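Local coordinates for bartonella effector protein (Bep) substrate of VirB T4SS (Bartonella sp. AR 15-3, PDB 4M16) that is a VirB-secreted Bartonella effector with an N-terminal Fic domain, the part present here, that probably transfers AMP from ATP to tyrosine or threonine of target proteins, at residues L65-F70 against A161-F166; L48-L53 against K169-A173. All blocks are in the same frame, centred on the assembly; numbering follows the deposited sequence.

Contact 1: L65-F70 against A161-F166; sequences LHKRLF and AVQHIF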
ATOM      1  N   LEU A  65       3.039   5.411   8.749  1.00 18.12           N
ATOM      2  CA  LEU A  65       4.026   5.103   7.717  1.00 17.27           C
ATOM      3  C   LEU A  65       3.834   5.938   6.427  1.00 16.87           C
ATOM      4  O   LEU A  65       4.805   6.397   5.845  1.00 16.51           O
ATOM      5  CB  LEU A  65       4.031   3.601   7.378  1.00 17.07           C
ATOM      6  CG  LEU A  65       4.566   2.601   8.379  1.00 17.68           C
ATOM      7  CD1 LEU A  65       4.310   1.158   7.916  1.00 17.48           C
ATOM      8  CD2 LEU A  65       6.020   2.835   8.665  1.00 18.72           C
ATOM      9  N   HIS A  66       2.594   6.111   5.988  1.00 16.78           N
ATOM     10  CA  HIS A  66       2.341   6.920   4.801  1.00 17.02           C
ATOM     11  C   HIS A  66       2.778   8.370   5.003  1.00 17.26           C
ATOM     12  O   HIS A  66       3.366   8.969   4.097  1.00 16.25           O
ATOM     13  CB  HIS A  66       0.852   6.850   4.441  1.00 16.86           C
ATOM     14  CG  HIS A  66       0.539   7.404   3.105  1.00 16.59           C
ATOM     15  ND1 HIS A  66       0.183   8.713   2.916  1.00 17.40           N
ATOM     16  CD2 HIS A  66       0.514   6.826   1.885  1.00 16.34           C
ATOM     17  CE1 HIS A  66      -0.076   8.910   1.641  1.00 17.07           C
ATOM     18  NE2 HIS A  66       0.131   7.788   0.998  1.00 16.91           N
ATOM     19  N   LYS A  67       2.480   8.921   6.191  1.00 18.24           N
ATOM     20  CA  LYS A  67       2.927  10.271   6.587  1.00 19.75           C
ATOM     21  C   LYS A  67       4.461  10.356   6.569  1.00 18.90           C
ATOM     22  O   LYS A  67       5.040  11.332   6.056  1.00 18.70           O
ATOM     23  CB  LYS A  67       2.345  10.658   7.959  1.00 22.60           C
ATOM     24  CG  LYS A  67       2.958  11.869   8.654  1.00 26.01           C
ATOM     25  CD  LYS A  67       2.505  13.167   8.071  1.00 27.64           C
ATOM     26  CE  LYS A  67       3.024  14.364   8.878  1.00 31.09           C
ATOM     27  NZ  LYS A  67       2.218  14.639  10.092  1.00 32.10           N
ATOM     28  N   ARG A  68       5.142   9.356   7.120  1.00 17.91           N
ATOM     29  CA  ARG A  68       6.608   9.328   7.036  1.00 18.17           C
ATOM     30  C   ARG A  68       7.155   9.329   5.611  1.00 17.01           C
ATOM     31  O   ARG A  68       8.100  10.083   5.280  1.00 16.83           O
ATOM     32  CB  ARG A  68       7.182   8.094   7.772  1.00 18.26           C
ATOM     33  CG  ARG A  68       7.057   8.132   9.301  1.00 19.45           C
ATOM     34  CD  ARG A  68       7.962   9.185   9.945  1.00 21.27           C
ATOM     35  NE  ARG A  68       9.366   8.932   9.612  1.00 22.27           N
ATOM     36  CZ  ARG A  68      10.143   8.012  10.178  1.00 23.20           C
ATOM     37  NH1 ARG A  68       9.694   7.246  11.161  1.00 23.34           N
ATOM     38  NH2 ARG A  68      11.382   7.850   9.736  1.00 24.19           N
ATOM     39  N   LEU A  69       6.567   8.456   4.798  1.00 17.10           N
ATOM     40  CA  LEU A  69       7.030   8.217   3.432  1.00 17.24           C
ATOM     41  C   LEU A  69       6.794   9.411   2.508  1.00 17.23           C
ATOM     42  O   LEU A  69       7.606   9.657   1.658  1.00 17.07           O
ATOM     43  CB  LEU A  69       6.366   6.990   2.804  1.00 17.53           C
ATOM     44  CG  LEU A  69       6.862   5.634   3.318  1.00 19.02           C
ATOM     45  CD1 LEU A  69       5.928   4.438   2.986  1.00 19.38           C
ATOM     46  CD2 LEU A  69       8.251   5.383   2.835  1.00 20.23           C
ATOM     47  N   PHE A  70       5.690  10.120   2.681  1.00 17.67           N
ATOM     48  CA  PHE A  70       5.219  11.125   1.712  1.00 17.21           C
ATOM     49  C   PHE A  70       4.927  12.500   2.306  1.00 18.15           C
ATOM     50  O   PHE A  70       4.397  13.371   1.607  1.00 18.98           O
ATOM     51  CB  PHE A  70       3.919  10.605   1.052  1.00 16.89           C
ATOM     52  CG  PHE A  70       4.119   9.361   0.267  1.00 15.73           C
ATOM     53  CD1 PHE A  70       4.831   9.412  -0.923  1.00 16.14           C
ATOM     54  CD2 PHE A  70       3.680   8.122   0.737  1.00 15.35           C
ATOM     55  CE1 PHE A  70       5.123   8.278  -1.639  1.00 15.84           C
ATOM     56  CE2 PHE A  70       3.945   6.970  -0.010  1.00 14.92           C
ATOM     57  CZ  PHE A  70       4.640   7.045  -1.191  1.00 15.01           C
ATOM     58  N   ALA A 161       3.626   1.470  -2.003  1.00 15.11           N
ATOM     59  CA  ALA A 161       4.871   1.663  -1.289  1.00 16.11           C
ATOM     60  C   ALA A 161       4.655   1.472   0.207  1.00 15.60           C
ATOM     61  O   ALA A 161       5.431   0.817   0.887  1.00 15.79           O
ATOM     62  CB  ALA A 161       5.430   3.072  -1.567  1.00 16.24           C
ATOM     63  N   VAL A 162       3.590   2.052   0.732  1.00 15.29           N
ATOM     64  CA  VAL A 162       3.305   1.891   2.160  1.00 15.91           C
ATOM     65  C   VAL A 162       2.914   0.449   2.592  1.00 15.15           C
ATOM     66  O   VAL A 162       3.441  -0.073   3.569  1.00 15.65           O
ATOM     67  CB  VAL A 162       2.328   2.971   2.639  1.00 16.78           C
ATOM     68  CG1 VAL A 162       0.944   2.653   2.239  1.00 16.88           C
ATOM     69  CG2 VAL A 162       2.516   3.185   4.157  1.00 18.76           C
ATOM     70  N   GLN A 163       2.092  -0.215   1.816  1.00 15.70           N
ATOM     71  CA  GLN A 163       1.716  -1.587   2.111  1.00 15.53           C
ATOM     72  C   GLN A 163       2.894  -2.534   2.081  1.00 15.38           C
ATOM     73  O   GLN A 163       2.950  -3.406   2.936  1.00 15.30           O
ATOM     74  CB  GLN A 163       0.539  -2.059   1.290  1.00 16.77           C
ATOM     75  CG  GLN A 163       0.764  -2.385  -0.201  1.00 18.02           C
ATOM     76  CD  GLN A 163      -0.561  -2.602  -0.981  1.00 19.58           C
ATOM     77  OE1 GLN A 163      -1.655  -2.524  -0.412  1.00 18.48           O
ATOM     78  NE2 GLN A 163      -0.453  -2.883  -2.310  1.00 20.03           N
ATOM     79  N   HIS A 164       3.876  -2.322   1.192  1.00 15.93           N
ATOM     80  CA  HIS A 164       5.085  -3.111   1.186  1.00 16.28           C
ATOM     81  C   HIS A 164       5.849  -3.000   2.511  1.00 15.94           C
ATOM     82  O   HIS A 164       6.211  -4.015   3.092  1.00 15.08           O
ATOM     83  CB  HIS A 164       6.014  -2.794   0.022  1.00 18.21           C
ATOM     84  CG  HIS A 164       5.402  -3.063  -1.297  1.00 19.39           C
ATOM     85  ND1 HIS A 164       5.825  -2.456  -2.454  1.00 21.22           N
ATOM     86  CD2 HIS A 164       4.318  -3.799  -1.630  1.00 20.48           C
ATOM     87  CE1 HIS A 164       5.063  -2.849  -3.454  1.00 21.57           C
ATOM     88  NE2 HIS A 164       4.142  -3.659  -2.981  1.00 20.72           N
ATOM     89  N   ILE A 165       6.158  -1.792   2.956  1.00 16.40           N
ATOM     90  CA  ILE A 165       6.943  -1.649   4.192  1.00 16.86           C
ATOM     91  C   ILE A 165       6.133  -2.143   5.401  1.00 15.78           C
ATOM     92  O   ILE A 165       6.673  -2.734   6.313  1.00 16.00           O
ATOM     93  CB  ILE A 165       7.500  -0.200   4.384  1.00 17.96           C
ATOM     94  CG1 ILE A 165       8.358  -0.094   5.628  1.00 19.51           C
ATOM     95  CG2 ILE A 165       6.407   0.857   4.408  1.00 17.88           C
ATOM     96  CD1 ILE A 165       9.630  -0.917   5.514  1.00 20.75           C
ATOM     97  N   PHE A 166       4.842  -1.892   5.406  1.00 14.86           N
ATOM     98  CA  PHE A 166       3.952  -2.361   6.488  1.00 14.83           C
ATOM     99  C   PHE A 166       4.083  -3.873   6.619  1.00 15.05           C
ATOM    100  O   PHE A 166       4.283  -4.377   7.729  1.00 14.28           O
ATOM    101  CB  PHE A 166       2.496  -1.977   6.236  1.00 15.07           C
ATOM    102  CG  PHE A 166       1.527  -2.418   7.306  1.00 15.13           C
ATOM    103  CD1 PHE A 166       1.020  -3.700   7.300  1.00 15.19           C
ATOM    104  CD2 PHE A 166       1.053  -1.522   8.265  1.00 16.47           C
ATOM    105  CE1 PHE A 166       0.095  -4.104   8.244  1.00 15.61           C
ATOM    106  CE2 PHE A 166       0.102  -1.911   9.208  1.00 16.85           C
ATOM    107  CZ  PHE A 166      -0.365  -3.214   9.204  1.00 16.99           C
TER
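His66, whose CB rests on Val162 CG2, has both ring nitrogens engaged: ND1 takes the backbone N-H of Gly78 and NE2 bonds to Ala157 O. That pairing suggests a neutral ring with its proton on NE2, and two bonds fix the rotation of the imidazole. Phe155 stacks on the ring, Phe70 CD2 lies 3.5 Å above the plane of the His66 ring near its rim, and Val162 CG1 comes up at the imidazole edge. Phe155 and Ala157 belong to the HPFxxGN-type signature loop of Fic proteins, thus tied to helix 59-70.

Between the helices themselves no hydrogen bond forms, and the join is apolar packing centred on Val162. Its first torsion (chi1 78°) puts CG2 anti to the backbone N, aiming that methyl at the opposite backbone: Val162 CG2 lies 3.5 Å from His66 N and 3.6 Å from Leu65 CB. Leu69 flanks the valine, its CD1 lying 3.7 Å from Val162 CA and 3.9 Å from Ile165 CG2. One turn earlier on the same helix, Leu65 extends CD1 to within 3.8 Å of Phe166 CA, obliquely to the phenyl ring. At the other end of the interface the Phe70 ring turns its edge to the Ala161 methyl, CZ to CB 4.1 Å.

The segment axes pass 9.7 Å apart at 120°, and the backbones come nearest at His66 and Val162. Helix 30-48 covers one border, with Ile45 touching both Leu69 and Ile165, while Leu62 of helix 59-70 continues the packing on Val162 and Phe166. Helix 159-174 in turn presents Gln163 to helix 135-152.

Contact 2: L48-L53 against K169-A173; sequences LRNEPL and KLAEA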
ATOM      1  N   LEU A  48      13.728   3.693   8.718  1.00 25.73           N
ATOM      2  CA  LEU A  48      12.831   2.740   9.381  1.00 27.30           C
ATOM      3  C   LEU A  48      13.526   1.438   9.746  1.00 28.59           C
ATOM      4  O   LEU A  48      13.032   0.674  10.609  1.00 29.43           O
ATOM      5  CB  LEU A  48      11.584   2.496   8.525  1.00 26.88           C
ATOM      6  CG  LEU A  48      10.640   3.672   8.309  1.00 26.73           C
ATOM      7  CD1 LEU A  48       9.685   3.488   7.166  1.00 27.14           C
ATOM      8  CD2 LEU A  48       9.824   3.960   9.551  1.00 28.76           C
ATOM      9  N   ARG A  49      14.685   1.170   9.127  1.00 28.48           N
ATOM     10  CA  ARG A  49      15.389  -0.096   9.374  1.00 29.21           C
ATOM     11  C   ARG A  49      15.920  -0.104  10.814  1.00 30.72           C
ATOM     12  O   ARG A  49      15.923  -1.127  11.456  1.00 32.36           O
ATOM     13  CB  ARG A  49      16.534  -0.274   8.373  1.00 30.57           C
ATOM     14  N   ASN A  50      16.339   1.049  11.342  1.00 31.53           N
ATOM     15  CA  ASN A  50      16.855   1.111  12.731  1.00 33.58           C
ATOM     16  C   ASN A  50      15.857   1.724  13.728  1.00 33.13           C
ATOM     17  O   ASN A  50      16.263   2.144  14.849  1.00 34.50           O
ATOM     18  CB  ASN A  50      18.173   1.900  12.793  1.00 35.17           C
ATOM     19  CG  ASN A  50      19.290   1.206  12.084  1.00 37.85           C
ATOM     20  OD1 ASN A  50      19.154   0.054  11.707  1.00 39.08           O
ATOM     21  ND2 ASN A  50      20.426   1.899  11.906  1.00 39.89           N
ATOM     22  N   GLU A  51      14.586   1.790  13.315  1.00 29.44           N
ATOM     23  CA  GLU A  51      13.486   2.175  14.220  1.00 29.69           C
ATOM     24  C   GLU A  51      12.763   0.958  14.759  1.00 30.09           C
ATOM     25  O   GLU A  51      12.698  -0.069  14.087  1.00 28.59           O
ATOM     26  CB  GLU A  51      12.471   3.035  13.478  1.00 28.34           C
ATOM     27  CG  GLU A  51      13.076   4.321  13.059  1.00 27.78           C
ATOM     28  CD  GLU A  51      12.140   5.147  12.215  1.00 26.79           C
ATOM     29  OE1 GLU A  51      10.927   5.184  12.530  1.00 26.42           O
ATOM     30  OE2 GLU A  51      12.669   5.787  11.268  1.00 26.86           O
ATOM     31  N   PRO A  52      12.217   1.087  15.973  1.00 26.35           N
ATOM     32  CA  PRO A  52      11.597  -0.061  16.577  1.00 25.84           C
ATOM     33  C   PRO A  52      10.341  -0.413  15.839  1.00 24.67           C
ATOM     34  O   PRO A  52       9.736   0.418  15.181  1.00 24.25           O
ATOM     35  CB  PRO A  52      11.275   0.364  18.004  1.00 26.96           C
ATOM     36  CG  PRO A  52      11.961   1.637  18.230  1.00 28.23           C
ATOM     37  CD  PRO A  52      12.513   2.146  16.946  1.00 27.43           C
ATOM     38  N   LEU A  53       9.976  -1.672  15.945  1.00 24.29           N
ATOM     39  CA  LEU A  53       8.691  -2.137  15.439  1.00 24.09           C
ATOM     40  C   LEU A  53       7.585  -1.657  16.374  1.00 23.68           C
ATOM     41  O   LEU A  53       7.829  -1.500  17.567  1.00 23.68           O
ATOM     42  CB  LEU A  53       8.712  -3.662  15.507  1.00 25.62           C
ATOM     43  CG  LEU A  53       9.783  -4.388  14.707  1.00 26.32           C
ATOM     44  CD1 LEU A  53       9.911  -5.800  15.244  1.00 28.79           C
ATOM     45  CD2 LEU A  53       9.396  -4.352  13.248  1.00 26.72           C
ATOM     46  N   LYS A 169       7.613  -5.044   7.890  1.00 18.48           N
ATOM     47  CA  LYS A 169       7.678  -4.834   9.341  1.00 19.64           C
ATOM     48  C   LYS A 169       6.815  -5.884  10.102  1.00 18.79           C
ATOM     49  O   LYS A 169       7.231  -6.450  11.133  1.00 17.92           O
ATOM     50  CB  LYS A 169       7.275  -3.398   9.697  1.00 21.54           C
ATOM     51  CG  LYS A 169       8.278  -2.332   9.195  1.00 23.78           C
ATOM     52  CD  LYS A 169       9.468  -2.201  10.146  1.00 27.73           C
ATOM     53  CE  LYS A 169       9.805  -0.737  10.414  1.00 29.46           C
ATOM     54  NZ  LYS A 169      10.630  -0.382  11.651  1.00 30.08           N
ATOM     55  N   LEU A 170       5.626  -6.157   9.565  1.00 17.58           N
ATOM     56  CA  LEU A 170       4.780  -7.204  10.142  1.00 17.59           C
ATOM     57  C   LEU A 170       5.461  -8.564  10.151  1.00 17.29           C
ATOM     58  O   LEU A 170       5.370  -9.293  11.144  1.00 17.77           O
ATOM     59  CB  LEU A 170       3.456  -7.274   9.374  1.00 17.85           C
ATOM     60  CG  LEU A 170       2.409  -8.292   9.807  1.00 18.60           C
ATOM     61  CD1 LEU A 170       1.843  -7.859  11.123  1.00 19.66           C
ATOM     62  CD2 LEU A 170       1.270  -8.456   8.810  1.00 18.39           C
ATOM     63  N   ALA A 171       6.077  -8.962   9.039  1.00 18.25           N
ATOM     64  CA  ALA A 171       6.772 -10.216   8.995  1.00 18.75           C
ATOM     65  C   ALA A 171       7.979 -10.265   9.961  1.00 19.86           C
ATOM     66  O   ALA A 171       8.224 -11.298  10.630  1.00 20.15           O
ATOM     67  CB  ALA A 171       7.258 -10.534   7.575  1.00 18.98           C
ATOM     68  N   GLU A 172       8.785  -9.204   9.983  1.00 19.40           N
ATOM     69  CA  GLU A 172       9.894  -9.141  10.933  1.00 21.03           C
ATOM     70  C   GLU A 172       9.408  -9.380  12.368  1.00 20.17           C
ATOM     71  O   GLU A 172      10.016 -10.149  13.131  1.00 20.26           O
ATOM     72  CB  GLU A 172      10.567  -7.770  10.887  1.00 22.42           C
ATOM     73  CG  GLU A 172      11.870  -7.720  11.635  1.00 25.09           C
ATOM     74  CD  GLU A 172      12.458  -6.336  11.684  1.00 27.12           C
ATOM     75  OE1 GLU A 172      11.997  -5.413  10.989  1.00 28.34           O
ATOM     76  OE2 GLU A 172      13.409  -6.159  12.448  1.00 30.89           O
ATOM     77  N   ALA A 173       8.304  -8.730  12.731  1.00 19.63           N
ATOM     78  CA  ALA A 173       7.789  -8.819  14.089  1.00 19.47           C
ATOM     79  C   ALA A 173       7.257 -10.210  14.455  1.00 20.53           C
ATOM     80  O   ALA A 173       7.293 -10.621  15.619  1.00 22.07           O
ATOM     81  CB  ALA A 173       6.736  -7.768  14.314  1.00 19.02           C
TER
HETATM   82  O   HOH W   1       8.333   1.293  12.579  1.00 31.15           O
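Lys169 reaches out from its helix to give Leu48 O a hydrogen bond of 2.8 Å from NZ, with a C=O···N angle of 145° and the donor tilted 21° from the carbonyl plane. A water accepts from Lys169 NZ at 3.0 Å and passes the bond on to Pro52 O at 3.1 Å, so the ammonium group ties two points of the loop. Glu51 O is also near, but at a poor angle for bonding. The lysine bends twice, at the CB-CG bond (chi2 -82°) and the CG-CD bond, which brings the ammonium group to the open end of the turn.

Leu53 closes over the lysine's aliphatic part, its CD2 3.8 Å from Lys169 CD. That methyl also meets Glu172 OE1 at 3.6 Å, while the other, CD1, lies 3.8 Å from Ala173 CB.

Farther out, Ser47 bonds to the carboxylate of Glu51, which probably helps to hold the turn that offers the carbonyl of Leu48. Phe57 packs on Lys169 and Ala173, and Tyr61 also lies against the lysine. The recipient of the lysine bond is a type I beta turn, Leu48 to Glu51, where the chain leaves helix 30-48 and bends toward helix 59-70 of the largely helical Fic fold.

Helix 159-174, which follows the family's signature HPF-containing loop, serves both contacts: its N-terminal half packs in the buried interior of contact 1, its C-terminal half at the partly exposed contact 2. The chemistry changes accordingly. Contact 1 relies on aliphatic methyls and ring edges, whereas contact 2 adds a charged amine, a backbone carbonyl and a water. The two meet directly, since Leu48 CD1 touches Leu65 CD2 at 4.0 Å and Ile165 CG1 at 4.1 Å. Beside that apolar seam Arg68 NH1 and Glu51 OE1 form a 2.8 Å salt bridge, joining helix 59-70 to the loop that leads into it.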